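Local coordinates for beta-N-acetylhexosaminidase (Microbacterium sp. HJ5, PDB 7BWG), which probably hydrolyses terminal non-reducing N-acetyl-D-hexosamine residues of N-acetyl-beta-D-hexosaminides, as a glycoside hydrolase of family 20, at residues 346-351 against 361-366; 136-141 against 429-434; 394-399 against 413-418. All coordinates share one frame; numbering follows the deposited sequence.

All three contacts belong to the barrel-like catalytic domain, and together they illustrate how strands and the loops at their two ends are tied to one another. Interaction 2 closes a loop of 287 residues, within which interaction 1 and then interaction 3 follow in series. Interaction 1 pairs adjacent parallel strands; interaction 2 joins loops that precede strands 141-147 and 442-449; interaction 3 lies beyond strand 391-393, the next neighbour of 363-366. Centres of interactions 1 and 2 are about 16 Å apart, those of 2 and 3 about 19 Å. Interactions 1 and 3 touch: Gln366 O lies 2.6 Å from Ser394 N, a probable hydrogen bond, so the pairing of strands 363-366 and 391-393 runs on into the segment that opens interaction 3, linking barrel and loop.

Interaction 1 of 3, residues 346-351 against 361-366; sequences TPVAWH and GATVGQ
Thr363 presents both its amide and its carbonyl to the strand 346-350: its N donates to Pro347 O at 2.8 Å, and its O accepts from Ala349 N at 2.9 Å. Gly365 N then reaches Ala349 O at 3.0 Å. This is the ladder of two neighbouring parallel strands in the (beta/alpha)8-type barrel of family 20, with axes 23° apart, here joined by a connection that contains no helix. Val348 and Thr363 lie side by side on one face of the sheet, CG1 to CG2 3.7 Å. Trp350 sits on that same face, its ring edge turned to Gly365 O, while its NE1 bonds to Glu232; the Trp350 side chain lies about 9 Å from that of Glu320, the predicted proton donor. On the other face, Val364 CG1 packs 3.8 Å from His351 CB. The first torsion of His351 (chi1 79°) sets CG between backbone N and carbonyl carbon, which brings the imidazole flat over the Gln366 amide, planes 4° apart, with NE2 of Gln366 4.0 Å above the ring centre. With an alanine here, that amide would probably lose its stacking partner and Tyr367 N its bond to ND1. Helix 377-386 packs against His351, Val364 and Gln366.

Interaction 2 of 3, residues 136-141 against 429-434; sequences APRFAY and EPSTVI
Arg138 reaches across to Glu429 and holds a single carboxylate oxygen with two nitrogens, forming a salt bridge between two loops at the N-terminal end of the catalytic barrel. One loop leads from strand 126-135 of the neighbouring sheet into barrel strand 141-147; the other precedes strand 442-449, which lies beside 141-147 in the barrel. The grip is end-on: NH2 of Arg138 lies 2.5 Å from Glu429 OE1 and NH1 lies 2.8 Å from the same atom. OE1 stays almost within the guanidinium plane, although the carboxylate itself is turned 42° out of it. NH1 comes to the syn lone pair, whereas NH2 meets OE1 nearly along its C-O bond.

The same oxygen serves as acceptor within its own loop. Ser431 N donates to Glu429 OE1 at 2.9 Å, and Ser431 OG does so at 3.1 Å, both from the anti side and somewhat out of the carboxylate plane. Four donors thus converge on OE1, which is likely to favour the ionised carboxylate and to hold the group against rotation. OE2 has its own mate in Thr480 N, and Glu429 O accepts from Val433 N.

An extended chain brings the guanidinium this far: CG stands opposite the backbone N (chi1 -175°) and the chain runs straight on to NE. Phe139 lies alongside, its CZ over one face of the guanidinium and Arg138 CG above the centre of its ring. Pro430 adds the apolar part of the contact. Phe139 also rests on Ile442 and Val445 of strand 442-449. Across the loops, its CE2 meets Pro430 CB at 3.8 Å, and Pro430 CD approaches Arg138 NH1 at 3.7 Å.

Interaction 3 of 3, residues 394-399 against 413-418; sequences SPADAI and LSWANG
Asp397 and Ala416 bring the two backbones nearest each other, their CA atoms 5.3 Å apart, in a contact without any hydrogen bond between the segments. Residues 394-399 continue from the C-terminal end of barrel strand 391-393 and fold into a short, weakly bonded helical turn, in which Ile399 N donates to Pro395 O at 2.6 Å. The facing segment, 413-418, belongs to the same long excursion of the barrel before helix 422-426; it has no regular structure and bends round Ala416, helped by a weak bond from Gly418 N to Ser414 O. The contact therefore lays the far part of a barrel loop against its start, at the protein surface and away from the predicted catalytic residue.

The meeting is made by small groups. Ala416 points its methyl at the helical turn, where CB lies 3.9 Å from Asp397 CA and touches the peptide that joins Ala396 to Asp397. Ala396 points its own methyl back, and the benzo end of Trp415 comes down on it obliquely. The indole reaches this position because its CG is placed between the backbone N and the carbonyl carbon (chi1 62°), which swings the ring over toward Ala396 although the CB itself does not aim that way. On the same loop, Leu413 CD1 meets the edge of the indole in its plane.

Asp397 meets the facing segment through its backbone and CB, the latter passing near the side chain of Asn417. Both carboxylate oxygens are bonded outside the two segments, OD1 to Tyr370 N; the backbone O accepts from Thr420 OG1. Arg424 of helix 422-426 packs against both Asp397 and Asn417. At the indole end, Ala396 CB lies 3.6 Å from Trp415 CH2, and CZ2 and CZ3 of that ring are each 4.1 Å away.

Interaction 1 of 3, residues 346-351 against 361-366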
loop_
_atom_site.group_PDB
_atom_site.type_symbol
_atom_site.label_atom_id
_atom_site.label_comp_id
_atom_site.label_asym_id
_atom_site.label_seq_id
_atom_site.Cartn_x
_atom_site.Cartn_y
_atom_site.Cartn_z
ATOM N N THR A 346 -1.923 9.787 -6.461
ATOM C CA THR A 346 -1.725 11.013 -7.222
ATOM C C THR A 346 -0.232 11.270 -7.371
ATOM O O THR A 346 0.461 11.422 -6.356
ATOM C CB THR A 346 -2.392 12.193 -6.534
ATOM O OG1 THR A 346 -3.815 12.070 -6.639
ATOM C CG2 THR A 346 -1.953 13.503 -7.177
ATOM N N PRO A 347 0.301 11.325 -8.587
ATOM C CA PRO A 347 1.744 11.516 -8.752
ATOM C C PRO A 347 2.143 12.976 -8.619
ATOM O O PRO A 347 1.414 13.890 -9.012
ATOM C CB PRO A 347 2.013 10.997 -10.171
ATOM C CG PRO A 347 0.664 10.939 -10.857
ATOM C CD PRO A 347 -0.411 11.301 -9.874
ATOM N N VAL A 348 3.326 13.184 -8.046
ATOM C CA VAL A 348 3.887 14.514 -7.845
ATOM C C VAL A 348 5.218 14.595 -8.579
ATOM O O VAL A 348 5.971 13.617 -8.632
ATOM C CB VAL A 348 4.066 14.844 -6.349
ATOM C CG1 VAL A 348 4.191 16.347 -6.148
ATOM C CG2 VAL A 348 2.907 14.289 -5.538
ATOM N N ALA A 349 5.503 15.764 -9.148
ATOM C CA ALA A 349 6.736 15.974 -9.891
ATOM C C ALA A 349 7.150 17.432 -9.763
ATOM O O ALA A 349 6.385 18.279 -9.300
ATOM C CB ALA A 349 6.577 15.581 -11.364
ATOM N N TRP A 350 8.382 17.718 -10.172
ATOM C CA TRP A 350 8.839 19.096 -10.234
ATOM C C TRP A 350 8.285 19.773 -11.485
ATOM O O TRP A 350 7.925 19.118 -12.468
ATOM C CB TRP A 350 10.368 19.157 -10.209
ATOM C CG TRP A 350 10.954 18.600 -8.943
ATOM C CD1 TRP A 350 11.552 17.385 -8.777
ATOM C CD2 TRP A 350 10.985 19.239 -7.663
ATOM N NE1 TRP A 350 11.956 17.229 -7.474
ATOM C CE2 TRP A 350 11.619 18.354 -6.770
ATOM C CE3 TRP A 350 10.543 20.475 -7.187
ATOM C CZ2 TRP A 350 11.819 18.669 -5.430
ATOM C CZ3 TRP A 350 10.739 20.782 -5.860
ATOM C CH2 TRP A 350 11.372 19.887 -4.998
ATOM N N HIS A 351 8.213 21.106 -11.437
ATOM C CA HIS A 351 7.547 21.853 -12.499
ATOM C C HIS A 351 8.246 21.711 -13.845
ATOM O O HIS A 351 7.625 21.974 -14.881
ATOM C CB HIS A 351 7.439 23.333 -12.120
ATOM C CG HIS A 351 8.705 24.107 -12.319
ATOM N ND1 HIS A 351 9.621 24.308 -11.309
ATOM C CD2 HIS A 351 9.205 24.734 -13.410
ATOM C CE1 HIS A 351 10.631 25.024 -11.770
ATOM N NE2 HIS A 351 10.404 25.293 -13.043
ATOM N N GLY A 361 -3.647 15.122 -14.188
ATOM C CA GLY A 361 -3.916 15.527 -12.822
ATOM C C GLY A 361 -2.732 15.437 -11.889
ATOM O O GLY A 361 -2.920 15.363 -10.671
ATOM N N ALA A 362 -1.514 15.444 -12.423
ATOM C CA ALA A 362 -0.326 15.314 -11.591
ATOM C C ALA A 362 -0.077 16.589 -10.793
ATOM O O ALA A 362 -0.297 17.702 -11.280
ATOM C CB ALA A 362 0.893 14.986 -12.451
ATOM N N THR A 363 0.390 16.413 -9.562
ATOM C CA THR A 363 0.677 17.497 -8.633
ATOM C C THR A 363 2.149 17.902 -8.750
ATOM O O THR A 363 2.994 17.124 -9.198
ATOM C CB THR A 363 0.309 17.056 -7.210
ATOM O OG1 THR A 363 -1.119 17.016 -7.089
ATOM C CG2 THR A 363 0.855 17.995 -6.149
ATOM N N VAL A 364 2.450 19.150 -8.384
ATOM C CA VAL A 364 3.732 19.758 -8.724
ATOM C C VAL A 364 4.305 20.535 -7.549
ATOM O O VAL A 364 3.570 21.180 -6.796
ATOM C CB VAL A 364 3.581 20.684 -9.943
ATOM C CG1 VAL A 364 4.785 21.608 -10.081
ATOM C CG2 VAL A 364 3.387 19.854 -11.170
ATOM N N GLY A 365 5.627 20.467 -7.392
ATOM C CA GLY A 365 6.355 21.443 -6.608
ATOM C C GLY A 365 7.111 22.414 -7.497
ATOM O O GLY A 365 8.211 22.102 -7.957
ATOM N N GLN A 366 6.531 23.581 -7.776
ATOM C CA GLN A 366 7.266 24.622 -8.487
ATOM C C GLN A 366 8.412 25.121 -7.620
ATOM O O GLN A 366 8.196 25.564 -6.488
ATOM C CB GLN A 366 6.335 25.776 -8.860
ATOM C CG GLN A 366 7.043 27.037 -9.345
ATOM C CD GLN A 366 6.862 27.286 -10.828
ATOM O OE1 GLN A 366 5.889 26.836 -11.432
ATOM N NE2 GLN A 366 7.792 28.025 -11.422
#

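Interaction 2 of 3, residues 136-141 against 429-434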
loop_
_atom_site.group_PDB
_atom_site.type_symbol
_atom_site.label_atom_id
_atom_site.label_comp_id
_atom_site.label_asym_id
_atom_site.label_seq_id
_atom_site.Cartn_x
_atom_site.Cartn_y
_atom_site.Cartn_z
ATOM N N ALA A 136 -8.832 28.888 10.174
ATOM C CA ALA A 136 -9.049 27.949 9.080
ATOM C C ALA A 136 -7.882 28.039 8.102
ATOM O O ALA A 136 -7.357 29.135 7.863
ATOM C CB ALA A 136 -10.372 28.235 8.368
ATOM N N PRO A 137 -7.445 26.924 7.523
ATOM C CA PRO A 137 -6.278 26.958 6.637
ATOM C C PRO A 137 -6.629 27.446 5.240
ATOM O O PRO A 137 -7.726 27.218 4.725
ATOM C CB PRO A 137 -5.817 25.493 6.598
ATOM C CG PRO A 137 -6.723 24.743 7.548
ATOM C CD PRO A 137 -7.958 25.559 7.693
ATOM N N ARG A 138 -5.660 28.123 4.622
ATOM C CA ARG A 138 -5.849 28.614 3.262
ATOM C C ARG A 138 -5.601 27.519 2.232
ATOM O O ARG A 138 -6.363 27.387 1.267
ATOM C CB ARG A 138 -4.928 29.806 3.001
ATOM C CG ARG A 138 -5.125 30.462 1.644
ATOM C CD ARG A 138 -4.069 31.524 1.387
ATOM N NE ARG A 138 -4.160 32.070 0.036
ATOM C CZ ARG A 138 -3.232 32.841 -0.522
ATOM N NH1 ARG A 138 -2.138 33.160 0.156
ATOM N NH2 ARG A 138 -3.398 33.293 -1.757
ATOM N N PHE A 139 -4.549 26.728 2.421
ATOM C CA PHE A 139 -4.179 25.671 1.493
ATOM C C PHE A 139 -4.224 24.322 2.199
ATOM O O PHE A 139 -3.769 24.193 3.341
ATOM C CB PHE A 139 -2.785 25.914 0.912
ATOM C CG PHE A 139 -2.659 27.206 0.153
ATOM C CD1 PHE A 139 -3.435 27.444 -0.970
ATOM C CD2 PHE A 139 -1.761 28.180 0.559
ATOM C CE1 PHE A 139 -3.321 28.631 -1.672
ATOM C CE2 PHE A 139 -1.643 29.369 -0.139
ATOM C CZ PHE A 139 -2.424 29.594 -1.255
ATOM N N ALA A 140 -4.775 23.319 1.510
ATOM C CA ALA A 140 -4.861 21.981 2.086
ATOM C C ALA A 140 -3.491 21.330 2.207
ATOM O O ALA A 140 -3.291 20.466 3.069
ATOM C CB ALA A 140 -5.790 21.105 1.246
ATOM N N TYR A 141 -2.544 21.716 1.356
ATOM C CA TYR A 141 -1.175 21.223 1.426
ATOM C C TYR A 141 -0.304 22.288 2.082
ATOM O O TYR A 141 -0.144 23.386 1.540
ATOM C CB TYR A 141 -0.647 20.871 0.035
ATOM C CG TYR A 141 0.595 20.001 0.035
ATOM C CD1 TYR A 141 1.861 20.561 0.152
ATOM C CD2 TYR A 141 0.500 18.620 -0.091
ATOM C CE1 TYR A 141 2.997 19.771 0.149
ATOM C CE2 TYR A 141 1.631 17.822 -0.094
ATOM C CZ TYR A 141 2.876 18.403 0.026
ATOM O OH TYR A 141 4.003 17.615 0.022
ATOM N N GLU A 429 3.645 36.359 -2.378
ATOM C CA GLU A 429 2.263 35.924 -2.223
ATOM C C GLU A 429 2.057 34.662 -3.049
ATOM O O GLU A 429 2.356 34.667 -4.256
ATOM C CB GLU A 429 1.291 37.023 -2.665
ATOM C CG GLU A 429 -0.108 36.535 -3.014
ATOM C CD GLU A 429 -0.799 35.851 -1.851
ATOM O OE1 GLU A 429 -1.417 34.788 -2.067
ATOM O OE2 GLU A 429 -0.722 36.375 -0.721
ATOM N N PRO A 430 1.574 33.564 -2.460
ATOM C CA PRO A 430 1.377 32.333 -3.245
ATOM C C PRO A 430 0.462 32.501 -4.447
ATOM O O PRO A 430 0.531 31.684 -5.373
ATOM C CB PRO A 430 0.779 31.362 -2.220
ATOM C CG PRO A 430 1.321 31.836 -0.914
ATOM C CD PRO A 430 1.366 33.337 -1.019
ATOM N N SER A 431 -0.388 33.527 -4.468
ATOM C CA SER A 431 -1.296 33.745 -5.588
ATOM C C SER A 431 -0.656 34.544 -6.716
ATOM O O SER A 431 -0.807 34.185 -7.889
ATOM C CB SER A 431 -2.563 34.457 -5.107
ATOM O OG SER A 431 -3.310 33.635 -4.226
ATOM N N THR A 432 0.058 35.624 -6.388
ATOM C CA THR A 432 0.625 36.479 -7.429
ATOM C C THR A 432 1.813 35.813 -8.113
ATOM O O THR A 432 1.931 35.858 -9.343
ATOM C CB THR A 432 1.038 37.827 -6.838
ATOM N N VAL A 433 2.706 35.195 -7.335
ATOM C CA VAL A 433 3.841 34.489 -7.917
ATOM C C VAL A 433 3.384 33.301 -8.749
ATOM O O VAL A 433 4.124 32.834 -9.622
ATOM C CB VAL A 433 4.821 34.044 -6.814
ATOM N N ILE A 434 2.181 32.797 -8.498
ATOM C CA ILE A 434 1.613 31.703 -9.279
ATOM C C ILE A 434 1.332 32.214 -10.687
ATOM O O ILE A 434 0.422 33.037 -10.866
ATOM C CB ILE A 434 0.342 31.144 -8.622
#

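Interaction 3 of 3, residues 394-399 against 413-418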
loop_
_atom_site.group_PDB
_atom_site.type_symbol
_atom_site.label_atom_id
_atom_site.label_comp_id
_atom_site.label_asym_id
_atom_site.label_seq_id
_atom_site.Cartn_x
_atom_site.Cartn_y
_atom_site.Cartn_z
ATOM N N SER A 394 7.024 26.166 -4.249
ATOM C CA SER A 394 8.174 26.184 -3.346
ATOM C C SER A 394 9.283 27.012 -3.980
ATOM O O SER A 394 10.292 26.475 -4.455
ATOM C CB SER A 394 8.649 24.763 -3.043
ATOM O OG SER A 394 9.038 24.084 -4.223
ATOM N N PRO A 395 9.134 28.337 -3.992
ATOM C CA PRO A 395 10.109 29.184 -4.695
ATOM C C PRO A 395 11.491 29.085 -4.066
ATOM O O PRO A 395 11.651 29.211 -2.849
ATOM C CB PRO A 395 9.521 30.595 -4.558
ATOM C CG PRO A 395 8.091 30.393 -4.146
ATOM C CD PRO A 395 8.072 29.130 -3.353
ATOM N N ALA A 396 12.495 28.847 -4.914
ATOM C CA ALA A 396 13.860 28.666 -4.428
ATOM C C ALA A 396 14.360 29.913 -3.711
ATOM O O ALA A 396 14.887 29.834 -2.597
ATOM C CB ALA A 396 14.789 28.310 -5.588
ATOM N N ASP A 397 14.204 31.078 -4.341
ATOM C CA ASP A 397 14.645 32.320 -3.717
ATOM C C ASP A 397 13.870 32.628 -2.444
ATOM O O ASP A 397 14.396 33.312 -1.560
ATOM C CB ASP A 397 14.516 33.481 -4.706
ATOM C CG ASP A 397 13.091 33.683 -5.183
ATOM O OD1 ASP A 397 12.281 32.741 -5.055
ATOM O OD2 ASP A 397 12.778 34.786 -5.680
ATOM N N ALA A 398 12.642 32.123 -2.319
ATOM C CA ALA A 398 11.794 32.419 -1.171
ATOM C C ALA A 398 11.889 31.352 -0.085
ATOM O O ALA A 398 12.382 31.621 1.013
ATOM C CB ALA A 398 10.337 32.583 -1.624
ATOM N N ILE A 399 11.440 30.132 -0.379
ATOM C CA ILE A 399 11.114 29.163 0.661
ATOM C C ILE A 399 12.143 28.050 0.790
ATOM O O ILE A 399 12.007 27.202 1.687
ATOM C CB ILE A 399 9.704 28.584 0.441
ATOM C CG1 ILE A 399 9.035 28.342 1.793
ATOM C CG2 ILE A 399 9.759 27.329 -0.410
ATOM C CD1 ILE A 399 8.861 29.626 2.579
ATOM N N LEU A 413 23.321 27.061 0.949
ATOM C CA LEU A 413 23.661 27.360 -0.431
ATOM C C LEU A 413 23.169 28.753 -0.800
ATOM O O LEU A 413 22.433 29.400 -0.052
ATOM C CB LEU A 413 23.068 26.316 -1.386
ATOM C CG LEU A 413 23.594 24.887 -1.244
ATOM C CD1 LEU A 413 22.794 23.937 -2.120
ATOM C CD2 LEU A 413 25.076 24.820 -1.584
ATOM N N SER A 414 23.591 29.213 -1.981
ATOM C CA SER A 414 23.209 30.536 -2.460
ATOM C C SER A 414 22.926 30.543 -3.960
ATOM O O SER A 414 22.976 31.609 -4.584
ATOM C CB SER A 414 24.300 31.564 -2.143
ATOM O OG SER A 414 25.530 31.203 -2.750
ATOM N N TRP A 415 22.620 29.386 -4.551
ATOM C CA TRP A 415 22.528 29.279 -6.002
ATOM C C TRP A 415 21.297 29.958 -6.586
ATOM O O TRP A 415 21.232 30.115 -7.810
ATOM C CB TRP A 415 22.550 27.808 -6.425
ATOM C CG TRP A 415 21.399 26.998 -5.906
ATOM C CD1 TRP A 415 21.409 26.164 -4.826
ATOM C CD2 TRP A 415 20.075 26.929 -6.453
ATOM N NE1 TRP A 415 20.174 25.587 -4.662
ATOM C CE2 TRP A 415 19.338 26.040 -5.647
ATOM C CE3 TRP A 415 19.441 27.533 -7.544
ATOM C CZ2 TRP A 415 18.002 25.742 -5.898
ATOM C CZ3 TRP A 415 18.113 27.238 -7.787
ATOM C CH2 TRP A 415 17.409 26.351 -6.969
ATOM N N ALA A 416 20.320 30.341 -5.764
ATOM C CA ALA A 416 19.130 31.014 -6.273
ATOM C C ALA A 416 19.501 32.371 -6.856
ATOM O O ALA A 416 19.933 32.466 -8.009
ATOM C CB ALA A 416 18.084 31.172 -5.167
ATOM N N ASN A 417 19.326 33.428 -6.071
ATOM C CA ASN A 417 19.822 34.759 -6.403
ATOM C C ASN A 417 20.553 35.339 -5.202
ATOM O O ASN A 417 20.335 36.479 -4.787
ATOM C CB ASN A 417 18.692 35.676 -6.862
ATOM C CG ASN A 417 17.913 35.105 -8.030
ATOM O OD1 ASN A 417 18.489 34.720 -9.047
ATOM N ND2 ASN A 417 16.593 35.049 -7.890
ATOM N N GLY A 418 21.440 34.533 -4.624
ATOM C CA GLY A 418 22.145 34.901 -3.422
ATOM C C GLY A 418 21.533 34.258 -2.196
ATOM O O GLY A 418 20.627 33.424 -2.290
#